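Local atomic coordinates of binary enterotoxin of Clostridium perfringens component a (Clostridium perfringens, PDB entry 5WTZ), a protein that binds NAD+ and, as the enzymatic component of a binary iota-like enterotoxin, ADP-ribosylates actin. Residues Asn258-Asp263 with Glu277-Ile282; Leu360-Pro365 with Val385-Gly390. All blocks are in the same frame, centred on the assembly; numbering follows the deposited sequence.

Interaction 1 (Asn258-Asp263 with Glu277-Ile282). With NAD (nicotinamide-adenine-dinucleotide), chain B.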
loop_
_atom_site.group_PDB
_atom_site.type_symbol
_atom_site.label_atom_id
_atom_site.label_comp_id
_atom_site.label_asym_id
_atom_site.label_seq_id
_atom_site.Cartn_x
_atom_site.Cartn_y
_atom_site.Cartn_z
ATOM N N ASN A 258 11.854 23.075 8.582
ATOM C CA ASN A 258 11.923 22.342 7.322
ATOM C C ASN A 258 12.278 23.292 6.166
ATOM O O ASN A 258 12.996 22.902 5.257
ATOM C CB ASN A 258 10.621 21.560 7.071
ATOM C CG ASN A 258 10.545 20.274 7.912
ATOM O OD1 ASN A 258 11.572 19.720 8.328
ATOM N ND2 ASN A 258 9.333 19.787 8.151
ATOM N N LYS A 259 11.836 24.547 6.231
ATOM C CA LYS A 259 12.272 25.553 5.251
ATOM C C LYS A 259 13.796 25.721 5.229
ATOM O O LYS A 259 14.412 25.802 4.165
ATOM C CB LYS A 259 11.628 26.908 5.526
ATOM C CG LYS A 259 10.290 27.160 4.840
ATOM C CD LYS A 259 9.777 28.555 5.229
ATOM C CE LYS A 259 8.423 28.894 4.614
ATOM N NZ LYS A 259 8.143 30.359 4.773
ATOM N N TYR A 260 14.400 25.790 6.409
ATOM C CA TYR A 260 15.837 25.953 6.512
ATOM C C TYR A 260 16.574 24.725 5.988
ATOM O O TYR A 260 17.574 24.840 5.281
ATOM C CB TYR A 260 16.243 26.215 7.952
ATOM C CG TYR A 260 17.730 26.368 8.099
ATOM C CD1 TYR A 260 18.358 27.551 7.740
ATOM C CD2 TYR A 260 18.515 25.319 8.566
ATOM C CE1 TYR A 260 19.727 27.696 7.861
ATOM C CE2 TYR A 260 19.882 25.450 8.686
ATOM C CZ TYR A 260 20.481 26.643 8.334
ATOM O OH TYR A 260 21.839 26.784 8.448
ATOM N N LEU A 261 16.090 23.548 6.362
ATOM C CA LEU A 261 16.690 22.301 5.902
ATOM C C LEU A 261 16.600 22.177 4.382
ATOM O O LEU A 261 17.506 21.647 3.742
ATOM C CB LEU A 261 16.016 21.095 6.568
ATOM C CG LEU A 261 16.453 20.725 7.991
ATOM C CD1 LEU A 261 15.602 19.608 8.554
ATOM C CD2 LEU A 261 17.926 20.338 8.045
ATOM N N LEU A 262 15.520 22.688 3.803
ATOM C CA LEU A 262 15.312 22.506 2.372
ATOM C C LEU A 262 16.259 23.382 1.544
ATOM O O LEU A 262 16.857 22.900 0.579
ATOM C CB LEU A 262 13.855 22.786 2.001
ATOM C CG LEU A 262 13.514 22.601 0.522
ATOM C CD1 LEU A 262 13.678 21.134 0.068
ATOM C CD2 LEU A 262 12.111 23.110 0.251
ATOM N N ASP A 263 16.418 24.648 1.921
ATOM C CA ASP A 263 17.248 25.560 1.130
ATOM C C ASP A 263 17.880 26.700 1.926
ATOM O O ASP A 263 18.252 27.728 1.360
ATOM C CB ASP A 263 16.419 26.147 -0.014
ATOM C CG ASP A 263 15.179 26.866 0.474
ATOM O OD1 ASP A 263 15.079 27.118 1.692
ATOM O OD2 ASP A 263 14.300 27.173 -0.355
ATOM N N GLU A 277 20.571 24.440 16.242
ATOM C CA GLU A 277 20.431 23.823 17.563
ATOM C C GLU A 277 19.155 23.000 17.614
ATOM O O GLU A 277 19.143 21.879 18.121
ATOM C CB GLU A 277 20.409 24.876 18.687
ATOM C CG GLU A 277 20.402 24.245 20.096
ATOM C CD GLU A 277 19.649 25.071 21.146
ATOM O OE1 GLU A 277 19.215 26.201 20.836
ATOM O OE2 GLU A 277 19.485 24.584 22.289
ATOM N N LYS A 278 18.073 23.569 17.098
ATOM C CA LYS A 278 16.803 22.866 17.092
ATOM C C LYS A 278 16.892 21.615 16.227
ATOM O O LYS A 278 16.429 20.538 16.617
ATOM C CB LYS A 278 15.683 23.774 16.592
ATOM C CG LYS A 278 15.430 24.976 17.482
ATOM C CD LYS A 278 13.948 25.293 17.576
ATOM C CE LYS A 278 13.733 26.727 18.048
ATOM N NZ LYS A 278 13.992 27.695 16.938
ATOM N N ILE A 279 17.485 21.759 15.047
ATOM C CA ILE A 279 17.618 20.638 14.122
ATOM C C ILE A 279 18.487 19.544 14.751
ATOM O O ILE A 279 18.158 18.358 14.662
ATOM C CB ILE A 279 18.204 21.097 12.769
ATOM C CG1 ILE A 279 17.149 21.898 11.992
ATOM C CG2 ILE A 279 18.669 19.902 11.941
ATOM C CD1 ILE A 279 17.728 22.760 10.886
ATOM N N SER A 280 19.564 19.965 15.411
ATOM C CA SER A 280 20.438 19.064 16.167
ATOM C C SER A 280 19.670 18.259 17.212
ATOM O O SER A 280 19.799 17.034 17.280
ATOM C CB SER A 280 21.559 19.853 16.852
ATOM O OG SER A 280 22.623 20.096 15.954
ATOM N N ASN A 281 18.859 18.947 18.014
ATOM C CA ASN A 281 18.142 18.301 19.107
ATOM C C ASN A 281 17.059 17.344 18.604
ATOM O O ASN A 281 16.948 16.212 19.088
ATOM C CB ASN A 281 17.555 19.372 20.048
ATOM C CG ASN A 281 18.630 20.091 20.840
ATOM O OD1 ASN A 281 19.718 19.554 21.046
ATOM N ND2 ASN A 281 18.331 21.304 21.305
ATOM N N ILE A 282 16.271 17.778 17.622
ATOM C CA ILE A 282 15.269 16.899 17.031
ATOM C C ILE A 282 15.943 15.671 16.398
ATOM O O ILE A 282 15.503 14.550 16.617
ATOM C CB ILE A 282 14.398 17.646 15.971
ATOM C CG1 ILE A 282 13.686 18.842 16.618
ATOM C CG2 ILE A 282 13.401 16.677 15.289
ATOM C CD1 ILE A 282 13.246 19.911 15.633
HETATM P PA NAD B . 6.056 20.393 6.237
HETATM O O1A NAD B . 7.085 21.303 6.866
HETATM O O2A NAD B . 6.412 18.981 5.883
HETATM O O5B NAD B . 5.477 21.070 4.893
HETATM C C5B NAD B . 5.241 22.477 4.763
HETATM C C4B NAD B . 5.318 22.862 3.298
HETATM O O4B NAD B . 6.652 22.602 2.842
HETATM C C3B NAD B . 4.367 22.035 2.437
HETATM O O3B NAD B . 3.834 22.881 1.405
HETATM C C2B NAD B . 5.276 20.967 1.843
HETATM O O2B NAD B . 4.825 20.506 0.565
HETATM C C1B NAD B . 6.627 21.669 1.756
HETATM N N9A NAD B . 7.705 20.674 1.927
HETATM C C8A NAD B . 7.884 19.848 2.974
HETATM N N7A NAD B . 8.975 19.057 2.779
HETATM C C5A NAD B . 9.479 19.373 1.580
HETATM C C6A NAD B . 10.620 18.927 0.754
HETATM N N6A NAD B . 11.444 17.951 1.199
HETATM N N1A NAD B . 10.793 19.508 -0.458
HETATM C C2A NAD B . 9.981 20.483 -0.902
HETATM N N3A NAD B . 8.932 20.947 -0.195
HETATM C C4A NAD B . 8.639 20.427 1.020
HETATM O O3 NAD B . 4.810 20.357 7.247
HETATM P PN NAD B . 3.304 19.857 6.987
HETATM O O1N NAD B . 3.346 18.365 6.736
HETATM O O2N NAD B . 2.653 20.798 6.001
HETATM O O5D NAD B . 2.689 20.163 8.441
HETATM C C5D NAD B . 3.280 19.646 9.633
HETATM C C4D NAD B . 2.292 19.791 10.776
HETATM O O4D NAD B . 1.253 18.821 10.630
HETATM C C3D NAD B . 2.963 19.457 12.094
HETATM O O3D NAD B . 2.207 20.094 13.139
HETATM C C2D NAD B . 2.804 17.956 12.191
HETATM O O2D NAD B . 2.794 17.512 13.552
HETATM C C1D NAD B . 1.480 17.694 11.468
HETATM N N1N NAD B . 1.482 16.468 10.644
HETATM C C2N NAD B . 1.327 16.531 9.306
HETATM C C3N NAD B . 1.328 15.362 8.536
HETATM C C7N NAD B . 1.150 15.398 7.043
HETATM O O7N NAD B . 1.470 16.386 6.370
HETATM N N7N NAD B . 0.601 14.323 6.501
HETATM C C4N NAD B . 1.471 14.118 9.139
HETATM C C5N NAD B . 1.630 14.081 10.515
HETATM C C6N NAD B . 1.630 15.275 11.240
#
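Tyr260, Leu261 and Ile279 form a small apolar contact between two helices, 240-263 and 272-286, that follow each other in the chain. No hydrogen bond crosses it, and only 132 Å² is buried. Ile279 is the buried residue of the three. Its CG1 stands beside the backbone N (chi1 -72°), and the CD1 methyl reaches into the angle between the two side chains of the other helix. CD1 meets the tyrosine at the ring edge, near the ring plane, 3.5 Å from Tyr260 CD2. Leu261 comes tip to tip, with its CD2 3.7 Å from Ile279 CD1. The ring of Tyr260 continues past this methyl, and its OH is hydrogen-bonded to Glu276.

The helices belong to an ADP-ribosyltransferase exoenzyme domain, and helix 240-263 also faces the NAD site. Asn258 ND2 donates a nearly straight hydrogen bond (171°) to NAD O1A on the adenosine-side phosphate, at 3.0 Å. A second hydrogen bond joins Asn258 ND2 to the hydroxyl of Tyr249. Leu262 packs its methyls on the adenine, with CD1 3.4 Å from NAD N1A and CD2 3.6 Å from NAD C2A.

Interaction 2 (Leu360-Pro365 with Val385-Gly390)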
loop_
_atom_site.group_PDB
_atom_site.type_symbol
_atom_site.label_atom_id
_atom_site.label_comp_id
_atom_site.label_asym_id
_atom_site.label_seq_id
_atom_site.Cartn_x
_atom_site.Cartn_y
_atom_site.Cartn_z
ATOM N N LEU A 360 1.367 10.048 0.301
ATOM C CA LEU A 360 2.478 9.126 0.517
ATOM C C LEU A 360 1.978 7.893 1.248
ATOM O O LEU A 360 1.288 8.000 2.259
ATOM C CB LEU A 360 3.598 9.797 1.314
ATOM C CG LEU A 360 4.905 8.997 1.349
ATOM C CD1 LEU A 360 5.493 8.887 -0.050
ATOM C CD2 LEU A 360 5.890 9.663 2.337
ATOM N N ARG A 361 2.273 6.717 0.704
ATOM C CA ARG A 361 2.084 5.482 1.462
ATOM C C ARG A 361 3.447 4.833 1.587
ATOM O O ARG A 361 3.907 4.130 0.678
ATOM C CB ARG A 361 1.062 4.550 0.797
ATOM C CG ARG A 361 0.818 3.249 1.584
ATOM C CD ARG A 361 -0.523 2.581 1.243
ATOM N NE ARG A 361 -0.569 2.141 -0.156
ATOM C CZ ARG A 361 -1.644 1.628 -0.757
ATOM N NH1 ARG A 361 -2.789 1.498 -0.103
ATOM N NH2 ARG A 361 -1.584 1.272 -2.035
ATOM N N LEU A 362 4.092 5.109 2.719
ATOM C CA LEU A 362 5.515 4.842 2.914
ATOM C C LEU A 362 5.780 3.550 3.671
ATOM O O LEU A 362 5.278 3.355 4.787
ATOM C CB LEU A 362 6.160 6.008 3.663
ATOM C CG LEU A 362 7.668 5.902 3.932
ATOM C CD1 LEU A 362 8.521 5.945 2.614
ATOM C CD2 LEU A 362 8.080 6.978 4.946
ATOM N N HIS A 363 6.582 2.686 3.067
ATOM C CA HIS A 363 7.112 1.499 3.734
ATOM C C HIS A 363 8.320 1.932 4.552
ATOM O O HIS A 363 9.372 2.232 3.982
ATOM C CB HIS A 363 7.505 0.420 2.721
ATOM C CG HIS A 363 8.037 -0.837 3.346
ATOM N ND1 HIS A 363 8.728 -1.787 2.629
ATOM C CD2 HIS A 363 7.979 -1.297 4.618
ATOM C CE1 HIS A 363 9.079 -2.778 3.433
ATOM N NE2 HIS A 363 8.643 -2.501 4.646
ATOM N N LEU A 364 8.145 1.986 5.875
ATOM C CA LEU A 364 9.149 2.467 6.816
ATOM C C LEU A 364 9.851 1.285 7.470
ATOM O O LEU A 364 9.269 0.616 8.329
ATOM C CB LEU A 364 8.485 3.361 7.881
ATOM C CG LEU A 364 9.365 4.056 8.923
ATOM C CD1 LEU A 364 10.389 4.928 8.210
ATOM C CD2 LEU A 364 8.525 4.904 9.871
ATOM N N PRO A 365 11.105 1.015 7.073
ATOM C CA PRO A 365 11.743 -0.226 7.531
ATOM C C PRO A 365 12.145 -0.237 9.005
ATOM O O PRO A 365 12.458 0.803 9.601
ATOM C CB PRO A 365 12.995 -0.328 6.651
ATOM C CG PRO A 365 12.762 0.596 5.512
ATOM C CD PRO A 365 11.909 1.702 6.051
ATOM N N VAL A 385 4.390 9.660 13.176
ATOM C CA VAL A 385 5.763 9.191 13.184
ATOM C C VAL A 385 6.604 10.232 12.470
ATOM O O VAL A 385 6.365 10.545 11.303
ATOM C CB VAL A 385 5.912 7.806 12.532
ATOM C CG1 VAL A 385 7.384 7.506 12.212
ATOM C CG2 VAL A 385 5.318 6.722 13.446
ATOM N N LEU A 386 7.564 10.795 13.201
ATOM C CA LEU A 386 8.462 11.809 12.661
ATOM C C LEU A 386 9.777 11.162 12.249
ATOM O O LEU A 386 10.435 10.504 13.050
ATOM C CB LEU A 386 8.697 12.915 13.691
ATOM C CG LEU A 386 9.560 14.118 13.291
ATOM C CD1 LEU A 386 8.905 14.835 12.116
ATOM C CD2 LEU A 386 9.741 15.075 14.469
ATOM N N ILE A 387 10.171 11.360 10.995
ATOM C CA ILE A 387 11.344 10.694 10.434
ATOM C C ILE A 387 12.508 11.681 10.359
ATOM O O ILE A 387 12.290 12.858 10.037
ATOM C CB ILE A 387 11.003 10.110 9.018
ATOM C CG1 ILE A 387 9.859 9.096 9.146
ATOM C CG2 ILE A 387 12.219 9.488 8.346
ATOM C CD1 ILE A 387 9.278 8.593 7.810
ATOM N N ASP A 388 13.723 11.208 10.670
ATOM C CA ASP A 388 14.932 12.025 10.649
ATOM C C ASP A 388 15.185 12.620 9.260
ATOM O O ASP A 388 14.768 12.068 8.239
ATOM C CB ASP A 388 16.145 11.193 11.121
ATOM C CG ASP A 388 17.298 12.054 11.655
ATOM O OD1 ASP A 388 17.126 13.285 11.867
ATOM O OD2 ASP A 388 18.404 11.498 11.871
ATOM N N HIS A 389 15.852 13.767 9.226
ATOM C CA HIS A 389 16.186 14.373 7.941
ATOM C C HIS A 389 17.236 13.541 7.197
ATOM O O HIS A 389 17.996 12.788 7.811
ATOM C CB HIS A 389 16.680 15.804 8.146
ATOM C CG HIS A 389 17.978 15.898 8.883
ATOM N ND1 HIS A 389 19.161 16.230 8.266
ATOM C CD2 HIS A 389 18.272 15.712 10.193
ATOM C CE1 HIS A 389 20.135 16.248 9.163
ATOM N NE2 HIS A 389 19.622 15.937 10.337
ATOM N N GLY A 390 17.265 13.661 5.872
ATOM C CA GLY A 390 18.371 13.124 5.102
ATOM C C GLY A 390 18.206 11.708 4.585
ATOM O O GLY A 390 19.182 11.098 4.161
#
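Ile387 CD1 and Leu362 CD2 meet tip to tip at 3.5 Å, tighter than usual for two methyl carbons. This is the close part of an apolar contact between strand 358-364 and strand 384-387. Leu364 lies next to Leu362 on the same face of its strand, two residues on, and forks over the other strand. Its CD1 comes 3.9 Å from Ile387 CD1. Its CD2 goes to Val385, 3.7 Å from Val385 CG1. Both leucines have CG anti to the backbone N (Leu364 chi1 -176°), which carries their methyls out from the strand. Ile387 answers with CG1 beside its own backbone N, and CD1 ends against the methyls of both leucines. All four side chains are buried, and 138 Å² is covered in total.

The strands belong to different sheets. Strand 358-364 lies in the five-stranded mixed sheet, between strands 295-301 and 411-420. Strand 384-387 is the middle strand of a three-stranded antiparallel sheet. Their short segments run at 74° to each other, with axes 11.3 Å apart at closest approach. The two sheets therefore meet here through side chains, with no hydrogen bond between the segments. Two such sheets set roughly across each other form the core of the ADP-ribosyltransferase fold, and the NAD-binding Glu384 starts strand 384-387. Leu420 of strand 411-420 also touches Leu364 and Ile387 and extends the apolar layer.

The other face of strand 358-364 is looser and more polar: His363, between the two leucines in sequence, is partly exposed, and its NE2 is hydrogen-bonded to Asp294. Beyond Ile387 the chain leaves the strand. Asp388 is still buried, with a salt bridge to Lys287 and a hydrogen bond to Ser283. His389 is partly exposed and sets its ring edge-to-face with Phe340.

Interactions 1 and 2 lie in the same ADP-ribosyltransferase domain, with centres about 16 Å apart. They touch directly by packing. Leu261 CD1 is 4.0 Å from His389 CB, and Ile282 CG2 is 4.1 Å from Leu386 CD2. Leu386 points away from the leucines of interaction 2, so strand 384-387 packs on helix 272-286 with its other face. Phe340 lies near both contacts, touching Leu261, Ile282 and His389. Their relation to NAD differs. In interaction 1, helix 240-263 touches the ligand itself. In interaction 2, the side chain of Val385 is about 8 Å from NAD at the nearest atoms, while its neighbour Glu384 is hydrogen-bonded to the ligand.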